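Local coordinates for protein probable branched-chain-amino-acid aminotransferase (Thermotoga maritima MSB8, PDB 3CSW) that probably transfers amino groups from leucine, isoleucine and valine to 2-oxoglutarate, using pyridoxal 5'-phosphate as cofactor, at residues R133-P136 and D137-P141. Residues are numbered along the deposited sequence; the frame is centred on the assembly and turned at random.
Sequences RRIP and DLSTP
P136 and D137–T140 form a type I beta turn with an overlapping alpha-turn in the loop between strand 125-129 and helix 150-156, both closed on the carbonyl oxygen of P136, whose ring packs on P136 of the second subunit. D137 and L138 are the central residues of the beta turn and bring the two following amides back to that oxygen. S139 arrives first: its N lies 3.0 Å from P136 O, above the carbonyl plane, in the i to i+3 bond of the beta turn. The CB of S139 points toward I135 and P136 and presses against I135 CG2 at 3.4 Å, closer than ordinary van der Waals contact. S139 OG, beside its own backbone N (chi1 -67°), passes 4.1 Å from P136 CG and hydrogen-bonds R133 O of the second subunit. At T140 the backbone N makes the i to i+4 bond of the alpha-turn to P136 O, 3.1 Å long and in the carbonyl plane, while CB lies 3.8 Å from I135 CG2. That methyl is anti to the I135 backbone N and thus touches both S139 and T140. A water donates to I135 O at 2.7 Å and to T140 O at 2.6 Å. Two amides therefore grip P136 O and a water links I135 O with T140 O, while T140 OG1 is shared between S139 O, from above its carbonyl plane, and T150 OG1 of the second subunit.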
ATOM      1  N   ARG A 133      11.516  -1.472   5.303  1.00 25.43           N
ATOM      2  CA  ARG A 133      11.143  -1.248   3.916  1.00 26.08           C
ATOM      3  C   ARG A 133      11.507   0.166   3.522  1.00 26.31           C
ATOM      4  O   ARG A 133      11.431   1.080   4.324  1.00 29.89           O
ATOM      5  CB  ARG A 133       9.657  -1.483   3.647  1.00 25.85           C
ATOM      6  CG  ARG A 133       9.146  -2.870   3.920  1.00 25.73           C
ATOM      7  CD  ARG A 133       9.807  -3.898   3.029  1.00 26.21           C
ATOM      8  NE  ARG A 133       9.315  -5.226   3.382  1.00 26.41           N
ATOM      9  CZ  ARG A 133       8.336  -5.894   2.776  1.00 33.30           C
ATOM     10  NH1 ARG A 133       7.700  -5.415   1.702  1.00 28.94           N
ATOM     11  NH2 ARG A 133       7.979  -7.084   3.261  1.00 33.95           N
ATOM     12  N   ARG A 134      11.921   0.324   2.273  1.00 28.68           N
ATOM     13  CA  ARG A 134      12.248   1.630   1.704  1.00 27.84           C
ATOM     14  C   ARG A 134      11.014   2.537   1.734  1.00 27.95           C
ATOM     15  O   ARG A 134       9.921   2.097   1.394  1.00 26.36           O
ATOM     16  CB  ARG A 134      12.738   1.447   0.275  1.00 29.22           C
ATOM     17  CG  ARG A 134      13.424   2.653  -0.346  1.00 32.66           C
ATOM     18  CD  ARG A 134      14.844   2.745   0.161  1.00 34.45           C
ATOM     19  NE  ARG A 134      15.683   3.587  -0.677  1.00 38.62           N
ATOM     20  CZ  ARG A 134      16.151   4.794  -0.370  1.00 37.70           C
ATOM     21  NH1 ARG A 134      15.870   5.388   0.773  1.00 41.84           N
ATOM     22  NH2 ARG A 134      16.937   5.422  -1.235  1.00 43.24           N
ATOM     23  N   ILE A 135      11.199   3.805   2.143  1.00 26.29           N
ATOM     24  CA  ILE A 135      10.088   4.750   2.250  1.00 25.89           C
ATOM     25  C   ILE A 135       9.576   5.019   0.840  1.00 27.21           C
ATOM     26  O   ILE A 135      10.390   5.269  -0.077  1.00 28.15           O
ATOM     27  CB  ILE A 135      10.489   6.108   2.925  1.00 24.47           C
ATOM     28  CG1 ILE A 135      10.953   5.891   4.368  1.00 23.58           C
ATOM     29  CG2 ILE A 135       9.310   7.107   2.848  1.00 21.36           C
ATOM     30  CD1 ILE A 135      11.536   7.186   5.057  1.00 22.51           C
ATOM     31  N   PRO A 136       8.244   4.952   0.650  1.00 27.20           N
ATOM     32  CA  PRO A 136       7.696   5.145  -0.692  1.00 29.08           C
ATOM     33  C   PRO A 136       7.660   6.625  -1.071  1.00 28.43           C
ATOM     34  O   PRO A 136       7.677   7.484  -0.194  1.00 28.46           O
ATOM     35  CB  PRO A 136       6.276   4.556  -0.576  1.00 27.85           C
ATOM     36  CG  PRO A 136       5.889   4.807   0.827  1.00 29.20           C
ATOM     37  CD  PRO A 136       7.180   4.664   1.630  1.00 30.92           C
ATOM     38  N   ASP A 137       7.591   6.888  -2.370  1.00 28.25           N
ATOM     39  CA  ASP A 137       7.552   8.236  -2.934  1.00 30.99           C
ATOM     40  C   ASP A 137       6.466   9.160  -2.352  1.00 28.23           C
ATOM     41  O   ASP A 137       6.700  10.352  -2.202  1.00 27.62           O
ATOM     42  CB  ASP A 137       7.415   8.154  -4.487  1.00 36.00           C
ATOM     43  CG  ASP A 137       7.772   9.473  -5.181  1.00 50.95           C
ATOM     44  OD1 ASP A 137       8.880  10.022  -4.948  1.00 64.29           O
ATOM     45  OD2 ASP A 137       6.934   9.973  -5.970  1.00 73.82           O
ATOM     46  N   LEU A 138       5.289   8.641  -2.023  1.00 27.84           N
ATOM     47  CA  LEU A 138       4.227   9.475  -1.410  1.00 25.42           C
ATOM     48  C   LEU A 138       4.595  10.055  -0.038  1.00 25.84           C
ATOM     49  O   LEU A 138       3.993  11.032   0.404  1.00 22.36           O
ATOM     50  CB  LEU A 138       2.903   8.717  -1.295  1.00 23.78           C
ATOM     51  CG  LEU A 138       2.024   8.610  -2.543  1.00 27.50           C
ATOM     52  CD1 LEU A 138       0.901   7.600  -2.284  1.00 27.29           C
ATOM     53  CD2 LEU A 138       1.471   9.959  -2.989  1.00 26.40           C
ATOM     54  N   SER A 139       5.590   9.463   0.611  1.00 27.18           N
ATOM     55  CA  SER A 139       6.083   9.915   1.922  1.00 28.06           C
ATOM     56  C   SER A 139       7.396  10.715   1.872  1.00 29.10           C
ATOM     57  O   SER A 139       7.638  11.587   2.712  1.00 31.22           O
ATOM     58  CB  SER A 139       6.294   8.688   2.820  1.00 26.22           C
ATOM     59  OG  SER A 139       5.073   8.065   3.147  1.00 27.15           O
ATOM     60  N   THR A 140       8.279  10.348   0.944  1.00 26.23           N
ATOM     61  CA  THR A 140       9.588  10.990   0.810  1.00 27.52           C
ATOM     62  C   THR A 140      10.197  10.591  -0.540  1.00 28.80           C
ATOM     63  O   THR A 140      10.083   9.440  -0.922  1.00 29.41           O
ATOM     64  CB  THR A 140      10.575  10.560   1.942  1.00 28.46           C
ATOM     65  OG1 THR A 140      10.003  10.853   3.219  1.00 27.30           O
ATOM     66  CG2 THR A 140      11.925  11.264   1.820  1.00 23.24           C
ATOM     67  N   PRO A 141      10.828  11.544  -1.258  1.00 29.37           N
ATOM     68  CA  PRO A 141      11.517  11.164  -2.471  1.00 28.18           C
ATOM     69  C   PRO A 141      12.701  10.259  -2.182  1.00 29.35           C
ATOM     70  O   PRO A 141      13.547  10.587  -1.355  1.00 28.32           O
ATOM     71  CB  PRO A 141      11.998  12.497  -3.072  1.00 29.98           C
ATOM     72  CG  PRO A 141      11.299  13.571  -2.321  1.00 32.13           C
ATOM     73  CD  PRO A 141      10.866  13.003  -1.009  1.00 29.23           C
TER
HETATM   74  O   HOH W   1      11.785   7.537  -0.316  1.00 24.10           O